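Local coordinates for protein alpha-galactosidase (Lactobacillus brevis, PDB 3MI6) that probably hydrolyses terminal, non-reducing alpha-D-galactose residues of alpha-galactosides, as a member of glycoside hydrolase family 36, at residues Y21-Q24 against E30-Q33; G532-G537 against A570-H575; A545-D550 against L557-G562. One frame throughout, in Å; residues are numbered along the deposited sequence.

Contact 1 of 3, residues Y21-Q24 against E30-Q33; sequences YIFQ and EAGQ
Phe23 and Ala31 touch on one face of a two-stranded ladder, where ring carbon CD2 of Phe23 comes obliquely to within 4.1 Å of Ala31 CB. The first torsion of Phe23 (chi1 63°) sets CG between the backbone N and the carbonyl carbon, and from there the ring leans away from 30-33, to stack on Tyr151 and meet Phe12. Residues 21-24 and 31-33 belong to the two arms of a beta hairpin at the edge of a four-stranded antiparallel sheet. Phe23 and Gln33 form a non-hydrogen-bonded pair, while Gln24 and Gly32 form the hydrogen-bonded pair beside it: Gln24 N binds Gly32 O at 2.8 Å, and Gly32 N returns a bond to Gln24 O at 2.6 Å. Gln24 extends from the other face, toward Thr45 and Met50. Gln33, bent at its second torsion (chi2 68°), swings its amide back across the hairpin to the Tyr21 ring, their planes 75° apart. With an alanine in place of Gln33 this amide is lost, which would probably open a gap beside the Tyr21 ring. The hydroxyl of that ring is hydrogen-bonded to Glu76 and Lys162.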
loop_
_atom_site.group_PDB
_atom_site.type_symbol
_atom_site.label_atom_id
_atom_site.label_comp_id
_atom_site.label_asym_id
_atom_site.label_seq_id
_atom_site.Cartn_x
_atom_site.Cartn_y
_atom_site.Cartn_z
ATOM N N TYR D 21 -16.097 21.975 19.677
ATOM C CA TYR D 21 -14.740 22.400 19.975
ATOM C C TYR D 21 -14.770 22.812 21.449
ATOM O O TYR D 21 -15.553 23.673 21.834
ATOM C CB TYR D 21 -14.407 23.591 19.079
ATOM C CG TYR D 21 -12.951 24.026 19.016
ATOM C CD1 TYR D 21 -12.353 24.690 20.077
ATOM C CD2 TYR D 21 -12.195 23.825 17.865
ATOM C CE1 TYR D 21 -11.043 25.104 20.012
ATOM C CE2 TYR D 21 -10.889 24.242 17.783
ATOM C CZ TYR D 21 -10.315 24.885 18.858
ATOM O OH TYR D 21 -9.005 25.296 18.783
ATOM N N ILE D 22 -13.951 22.178 22.278
ATOM C CA ILE D 22 -13.964 22.443 23.706
ATOM C C ILE D 22 -12.553 22.718 24.225
ATOM O O ILE D 22 -11.628 21.937 23.964
ATOM C CB ILE D 22 -14.499 21.236 24.494
ATOM C CG1 ILE D 22 -15.826 20.741 23.922
ATOM C CG2 ILE D 22 -14.636 21.566 25.968
ATOM C CD1 ILE D 22 -16.236 19.354 24.470
ATOM N N PHE D 23 -12.388 23.814 24.968
ATOM C CA PHE D 23 -11.144 24.041 25.703
ATOM C C PHE D 23 -11.366 24.583 27.112
ATOM O O PHE D 23 -12.476 24.977 27.460
ATOM C CB PHE D 23 -10.170 24.930 24.922
ATOM C CG PHE D 23 -10.670 26.330 24.658
ATOM C CD1 PHE D 23 -11.559 26.581 23.626
ATOM C CD2 PHE D 23 -10.210 27.400 25.417
ATOM C CE1 PHE D 23 -11.996 27.860 23.362
ATOM C CE2 PHE D 23 -10.651 28.697 25.159
ATOM C CZ PHE D 23 -11.544 28.924 24.129
ATOM N N GLN D 24 -10.297 24.612 27.906
ATOM C CA GLN D 24 -10.382 24.964 29.317
ATOM C C GLN D 24 -9.177 25.772 29.790
ATOM O O GLN D 24 -8.034 25.468 29.439
ATOM C CB GLN D 24 -10.504 23.695 30.158
ATOM C CG GLN D 24 -10.771 23.939 31.630
ATOM C CD GLN D 24 -10.941 22.639 32.420
ATOM O OE1 GLN D 24 -10.290 21.625 32.133
ATOM N NE2 GLN D 24 -11.812 22.671 33.428
ATOM N N GLU D 30 -2.832 29.041 31.296
ATOM C CA GLU D 30 -2.909 28.861 29.843
ATOM C C GLU D 30 -4.130 28.042 29.470
ATOM O O GLU D 30 -4.641 27.275 30.284
ATOM C CB GLU D 30 -1.643 28.195 29.290
ATOM C CG GLU D 30 -0.482 29.147 29.080
ATOM C CD GLU D 30 0.792 28.445 28.628
ATOM O OE1 GLU D 30 1.476 27.824 29.473
ATOM O OE2 GLU D 30 1.122 28.517 27.420
ATOM N N ALA D 31 -4.588 28.212 28.233
ATOM C CA ALA D 31 -5.751 27.490 27.716
ATOM C C ALA D 31 -5.390 26.088 27.215
ATOM O O ALA D 31 -4.430 25.913 26.456
ATOM C CB ALA D 31 -6.429 28.299 26.605
ATOM N N GLY D 32 -6.173 25.101 27.649
ATOM C CA GLY D 32 -5.947 23.696 27.341
ATOM C C GLY D 32 -7.031 23.119 26.453
ATOM O O GLY D 32 -8.219 23.137 26.769
ATOM N N GLN D 33 -6.609 22.613 25.308
ATOM C CA GLN D 33 -7.524 22.055 24.329
ATOM C C GLN D 33 -8.012 20.729 24.867
ATOM O O GLN D 33 -7.217 19.942 25.372
ATOM C CB GLN D 33 -6.787 21.877 23.011
ATOM C CG GLN D 33 -7.369 20.874 22.102
ATOM C CD GLN D 33 -8.698 21.293 21.557
ATOM O OE1 GLN D 33 -9.024 22.487 21.467
ATOM N NE2 GLN D 33 -9.485 20.303 21.166
#

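Contact 2 of 3, residues G532-G537 against A570-H575; sequences GRFDLG and AMMGAH
Met571 O is held by a probable hydrogen bond from Ala545 N and is also touched by the ring of Phe534, whose CE2 lies 4.0 Å from this oxygen. The same ring is the one side chain of 532-537 that reaches both methionines, modelled here as selenomethionines. Its CZ approaches Met572 CG at 3.8 Å, where the two side chains cross at about a right angle, and lies 4.4 Å from Met571 CB. Phe534 arrives there because CG is anti to the backbone N (chi1 -162°), while its backbone forms the centre of an inverse gamma turn. The methionines part company beyond the ring. Met571 is extended beyond CG and runs to Met539 and Tyr316, the latter also touched by Leu536; Met572 bends at its last torsion and packs on Thr563 and Gln560 of helix 553-566. Other groups also meet Phe534: Tyr567 edge-to-face and Arg204 in a cation-pi contact. Next along the chain, Asp535 is the N-cap of helix 536-539. Its OD1 is bonded to both Met538 N and Ser255 OG, and its OD2 to Ser225 OG, which should fix the carboxylate and with it the turn carrying Phe534. The side chain of Phe534 lies about 9 Å from that of Cys527, a predicted substrate-binding residue, placing this packing near the predicted active site of the barrel. Across the two segments the grip is one of shape: a flat ring set against aliphatic carbons and a peptide oxygen probably already bonded to strand 544-546, with directional bonding left to the capped turn on one side and the strand pairing on the other.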
loop_
_atom_site.group_PDB
_atom_site.type_symbol
_atom_site.label_atom_id
_atom_site.label_comp_id
_atom_site.label_asym_id
_atom_site.label_seq_id
_atom_site.Cartn_x
_atom_site.Cartn_y
_atom_site.Cartn_z
ATOM N N GLY D 532 -2.180 31.691 -9.132
ATOM C CA GLY D 532 -1.073 31.897 -8.223
ATOM C C GLY D 532 -1.445 32.640 -6.948
ATOM O O GLY D 532 -0.611 32.824 -6.068
ATOM N N ARG D 533 -2.689 33.094 -6.849
ATOM C CA ARG D 533 -3.169 33.694 -5.606
ATOM C C ARG D 533 -4.564 33.212 -5.263
ATOM O O ARG D 533 -5.295 33.880 -4.561
ATOM C CB ARG D 533 -3.147 35.217 -5.683
ATOM C CG ARG D 533 -1.908 35.830 -5.093
ATOM C CD ARG D 533 -2.249 37.080 -4.339
ATOM N NE ARG D 533 -2.681 38.175 -5.214
ATOM C CZ ARG D 533 -1.951 39.255 -5.487
ATOM N NH1 ARG D 533 -0.730 39.393 -4.964
ATOM N NH2 ARG D 533 -2.443 40.191 -6.286
ATOM N N PHE D 534 -4.913 32.033 -5.750
ATOM C CA PHE D 534 -6.264 31.535 -5.629
ATOM C C PHE D 534 -6.619 31.242 -4.170
ATOM O O PHE D 534 -6.481 30.093 -3.718
ATOM C CB PHE D 534 -6.390 30.257 -6.458
ATOM C CG PHE D 534 -7.798 29.880 -6.773
ATOM C CD1 PHE D 534 -8.564 29.221 -5.849
ATOM C CD2 PHE D 534 -8.349 30.200 -8.004
ATOM C CE1 PHE D 534 -9.855 28.887 -6.141
ATOM C CE2 PHE D 534 -9.640 29.873 -8.313
ATOM C CZ PHE D 534 -10.402 29.211 -7.382
ATOM N N ASP D 535 -7.086 32.255 -3.440
ATOM C CA ASP D 535 -7.306 32.082 -2.010
ATOM C C ASP D 535 -8.434 32.913 -1.404
ATOM O O ASP D 535 -8.909 33.859 -1.992
ATOM C CB ASP D 535 -6.009 32.321 -1.254
ATOM C CG ASP D 535 -5.496 33.730 -1.415
ATOM O OD1 ASP D 535 -6.320 34.675 -1.487
ATOM O OD2 ASP D 535 -4.257 33.889 -1.459
ATOM N N LEU D 536 -8.859 32.540 -0.203
ATOM C CA LEU D 536 -10.002 33.178 0.435
ATOM C C LEU D 536 -9.768 34.683 0.591
ATOM O O LEU D 536 -10.707 35.476 0.577
ATOM C CB LEU D 536 -10.338 32.505 1.777
ATOM C CG LEU D 536 -10.681 30.994 1.749
ATOM C CD1 LEU D 536 -10.689 30.412 3.136
ATOM C CD2 LEU D 536 -11.991 30.674 1.058
ATOM N N GLY D 537 -8.505 35.074 0.700
ATOM C CA GLY D 537 -8.182 36.466 0.910
ATOM C C GLY D 537 -8.706 37.318 -0.223
ATOM O O GLY D 537 -9.171 38.433 -0.008
ATOM N N ALA D 570 -18.390 28.553 -8.216
ATOM C CA ALA D 570 -18.699 29.967 -8.378
ATOM C C ALA D 570 -17.419 30.810 -8.465
ATOM O O ALA D 570 -17.381 31.835 -9.147
ATOM C CB ALA D 570 -19.575 30.444 -7.227
HETATM N N MSE D 571 -16.375 30.347 -7.791
HETATM C CA MSE D 571 -15.119 31.070 -7.690
HETATM C C MSE D 571 -14.151 30.855 -8.872
HETATM O O MSE D 571 -13.192 31.617 -9.040
HETATM C CB MSE D 571 -14.432 30.699 -6.382
HETATM C CG MSE D 571 -15.199 31.114 -5.128
HETATM SE SE MSE D 571 -14.204 30.669 -3.498
HETATM C CE MSE D 571 -15.548 31.184 -2.143
HETATM N N MSE D 572 -14.418 29.844 -9.696
HETATM C CA MSE D 572 -13.489 29.431 -10.749
HETATM C C MSE D 572 -13.842 29.939 -12.143
HETATM O O MSE D 572 -14.760 29.427 -12.781
HETATM C CB MSE D 572 -13.431 27.908 -10.829
HETATM C CG MSE D 572 -12.639 27.209 -9.752
HETATM SE SE MSE D 572 -12.933 25.247 -9.894
HETATM C CE MSE D 572 -14.213 24.961 -8.415
ATOM N N GLY D 573 -13.099 30.917 -12.643
ATOM C CA GLY D 573 -13.241 31.267 -14.041
ATOM C C GLY D 573 -12.799 30.075 -14.885
ATOM O O GLY D 573 -11.908 29.345 -14.483
ATOM N N ALA D 574 -13.424 29.877 -16.040
ATOM C CA ALA D 574 -13.011 28.834 -16.971
ATOM C C ALA D 574 -13.372 29.228 -18.394
ATOM O O ALA D 574 -14.534 29.433 -18.694
ATOM C CB ALA D 574 -13.675 27.529 -16.617
ATOM N N HIS D 575 -12.390 29.336 -19.279
ATOM C CA HIS D 575 -12.688 29.709 -20.661
ATOM C C HIS D 575 -12.494 28.540 -21.639
ATOM O O HIS D 575 -11.564 27.762 -21.508
ATOM C CB HIS D 575 -11.830 30.895 -21.112
ATOM C CG HIS D 575 -11.913 32.098 -20.221
ATOM N ND1 HIS D 575 -11.008 33.139 -20.295
ATOM C CD2 HIS D 575 -12.794 32.437 -19.251
ATOM C CE1 HIS D 575 -11.320 34.061 -19.402
ATOM N NE2 HIS D 575 -12.402 33.663 -18.756
#

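Contact 3 of 3, residues A545-D550 against L557-G562; sequences AWTSDD and LLIQFG
Ile559, on helix 553-566, packs against Thr547, Ser548 and Asp550 of the chain that leaves strand 544-546, with its two branches working on different partners. Its CD1 lies 3.4 Å from Ser548 OG and 4.1 Å from Asp550 CB, whereas CG2 meets the methyl CG2 of Thr547 at 4.1 Å as the two side chains slide past each other in opposite directions. CG1 stands anti to the carbonyl carbon (chi1 -63°), which turns CG2 to the threonine, and the extended second torsion (chi2 168°) carries CD1 on to Ser548 and Asp550.

In the next shell, polar bonds fix the residues that Ile559 touches. Ser548 OG accepts from Asp550 N at 3.0 Å, closing an ST turn, and is also hydrogen-bonded to Glu203. Thr547 OG1 is tied to Gly573 O on the neighbouring strand. Asp550 OD1 bonds to Asp552 N, and its backbone O to Arg556 of the same helix that carries Ile559.

The turn that these bonds shape also carries Asp549, the predicted proton donor, pointing away from the helix. Trp546 NE1 gives a hydrogen bond to Asp549 OD1 at 3.2 Å, almost in the plane of the indole and on the anti side of the carboxylate, 27° out of its plane; OD2 is bonded to Trp200, itself a predicted substrate-binding residue. Ser548 O lies 3.0 Å above the indole plane of Trp546, toward its rim. A predicted proton donor on the loop after the sixth strand is consistent with the (beta/alpha)8 barrel of family 36, and here the next helix packs against that loop.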
loop_
_atom_site.group_PDB
_atom_site.type_symbol
_atom_site.label_atom_id
_atom_site.label_comp_id
_atom_site.label_asym_id
_atom_site.label_seq_id
_atom_site.Cartn_x
_atom_site.Cartn_y
_atom_site.Cartn_z
ATOM N N ALA D 545 -11.861 33.885 -9.378
ATOM C CA ALA D 545 -10.467 33.968 -9.779
ATOM C C ALA D 545 -10.270 33.275 -11.118
ATOM O O ALA D 545 -11.051 32.395 -11.477
ATOM C CB ALA D 545 -9.572 33.351 -8.715
ATOM N N TRP D 546 -9.256 33.697 -11.873
ATOM C CA TRP D 546 -8.841 32.981 -13.081
ATOM C C TRP D 546 -8.059 31.740 -12.635
ATOM O O TRP D 546 -6.908 31.838 -12.218
ATOM C CB TRP D 546 -7.992 33.889 -13.978
ATOM C CG TRP D 546 -7.535 33.229 -15.252
ATOM C CD1 TRP D 546 -6.264 33.194 -15.752
ATOM C CD2 TRP D 546 -8.348 32.488 -16.177
ATOM N NE1 TRP D 546 -6.238 32.488 -16.940
ATOM C CE2 TRP D 546 -7.502 32.047 -17.220
ATOM C CE3 TRP D 546 -9.710 32.166 -16.230
ATOM C CZ2 TRP D 546 -7.975 31.303 -18.297
ATOM C CZ3 TRP D 546 -10.175 31.424 -17.298
ATOM C CH2 TRP D 546 -9.309 30.997 -18.317
ATOM N N THR D 547 -8.693 30.575 -12.719
ATOM C CA THR D 547 -8.214 29.382 -12.019
ATOM C C THR D 547 -6.830 28.899 -12.444
ATOM O O THR D 547 -5.996 28.567 -11.606
ATOM C CB THR D 547 -9.216 28.236 -12.169
ATOM O OG1 THR D 547 -10.539 28.774 -12.087
ATOM C CG2 THR D 547 -9.019 27.180 -11.075
ATOM N N SER D 548 -6.605 28.835 -13.749
ATOM C CA SER D 548 -5.302 28.469 -14.286
ATOM C C SER D 548 -5.117 29.111 -15.650
ATOM O O SER D 548 -6.080 29.288 -16.382
ATOM C CB SER D 548 -5.188 26.944 -14.420
ATOM O OG SER D 548 -3.900 26.568 -14.881
ATOM N N ASP D 549 -3.883 29.457 -15.985
ATOM C CA ASP D 549 -3.554 29.842 -17.344
ATOM C C ASP D 549 -3.702 28.656 -18.278
ATOM O O ASP D 549 -3.905 28.818 -19.484
ATOM C CB ASP D 549 -2.136 30.378 -17.435
ATOM C CG ASP D 549 -2.095 31.879 -17.438
ATOM O OD1 ASP D 549 -3.162 32.476 -17.696
ATOM O OD2 ASP D 549 -1.003 32.454 -17.176
ATOM N N ASP D 550 -3.583 27.459 -17.720
ATOM C CA ASP D 550 -3.831 26.258 -18.490
ATOM C C ASP D 550 -5.333 26.150 -18.756
ATOM O O ASP D 550 -6.115 25.930 -17.825
ATOM C CB ASP D 550 -3.326 25.028 -17.738
ATOM C CG ASP D 550 -3.362 23.776 -18.585
ATOM O OD1 ASP D 550 -4.142 23.717 -19.563
ATOM O OD2 ASP D 550 -2.597 22.838 -18.285
ATOM N N LEU D 557 -9.717 19.519 -15.977
ATOM C CA LEU D 557 -10.310 18.460 -15.187
ATOM C C LEU D 557 -9.527 18.295 -13.888
ATOM O O LEU D 557 -10.082 18.426 -12.792
ATOM C CB LEU D 557 -10.281 17.151 -15.967
ATOM C CG LEU D 557 -11.570 16.539 -16.517
ATOM C CD1 LEU D 557 -12.753 17.497 -16.409
ATOM C CD2 LEU D 557 -11.349 16.051 -17.960
ATOM N N LEU D 558 -8.233 18.016 -13.993
ATOM C CA LEU D 558 -7.449 17.837 -12.780
ATOM C C LEU D 558 -7.457 19.093 -11.904
ATOM O O LEU D 558 -7.723 19.006 -10.708
ATOM C CB LEU D 558 -6.038 17.360 -13.100
ATOM C CG LEU D 558 -5.879 15.869 -13.430
ATOM C CD1 LEU D 558 -6.742 15.453 -14.602
ATOM C CD2 LEU D 558 -4.451 15.526 -13.710
ATOM N N ILE D 559 -7.213 20.261 -12.502
ATOM C CA ILE D 559 -7.097 21.508 -11.747
ATOM C C ILE D 559 -8.396 21.883 -11.027
ATOM O O ILE D 559 -8.381 22.257 -9.853
ATOM C CB ILE D 559 -6.621 22.668 -12.633
ATOM C CG1 ILE D 559 -5.218 22.371 -13.163
ATOM C CG2 ILE D 559 -6.554 23.935 -11.827
ATOM C CD1 ILE D 559 -4.721 23.284 -14.264
ATOM N N GLN D 560 -9.518 21.757 -11.727
ATOM C CA GLN D 560 -10.826 22.049 -11.141
ATOM C C GLN D 560 -11.263 21.021 -10.078
ATOM O O GLN D 560 -11.774 21.379 -9.005
ATOM C CB GLN D 560 -11.871 22.218 -12.240
ATOM C CG GLN D 560 -11.570 23.428 -13.120
ATOM C CD GLN D 560 -12.540 23.588 -14.290
ATOM O OE1 GLN D 560 -12.183 24.136 -15.340
ATOM N NE2 GLN D 560 -13.771 23.116 -14.109
ATOM N N PHE D 561 -11.039 19.746 -10.367
ATOM C CA PHE D 561 -11.354 18.723 -9.401
ATOM C C PHE D 561 -10.668 19.059 -8.081
ATOM O O PHE D 561 -11.310 19.084 -7.036
ATOM C CB PHE D 561 -10.895 17.360 -9.894
ATOM C CG PHE D 561 -11.656 16.219 -9.290
ATOM C CD1 PHE D 561 -11.179 15.574 -8.168
ATOM C CD2 PHE D 561 -12.854 15.793 -9.848
ATOM C CE1 PHE D 561 -11.878 14.527 -7.627
ATOM C CE2 PHE D 561 -13.544 14.757 -9.303
ATOM C CZ PHE D 561 -13.057 14.124 -8.191
ATOM N N GLY D 562 -9.365 19.319 -8.130
ATOM C CA GLY D 562 -8.621 19.648 -6.930
ATOM C C GLY D 562 -9.090 20.942 -6.282
ATOM O O GLY D 562 -9.286 21.008 -5.066
#

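In the fold
Contact 1 comes first along the chain and stands apart, in the small antiparallel sheet near the N-terminus; its centre is 35 Å from that of contact 2 and 39 Å from that of contact 3. Contacts 2 and 3 lie in the catalytic barrel with centres 8 Å apart, and contact 3 is nested in the loop that contact 2 closes. Strands 544-546 and 572-576 are neighbours in the parallel barrel sheet, joined through helix 553-566 as a beta-alpha-beta unit, and Gly573 N to Ala545 O is one of the probable bonds between them. Contact 3 thus includes the predicted catalytic loop, with contact 2 beside it, whereas the hairpin of contact 1 belongs to a distant beta-rich region.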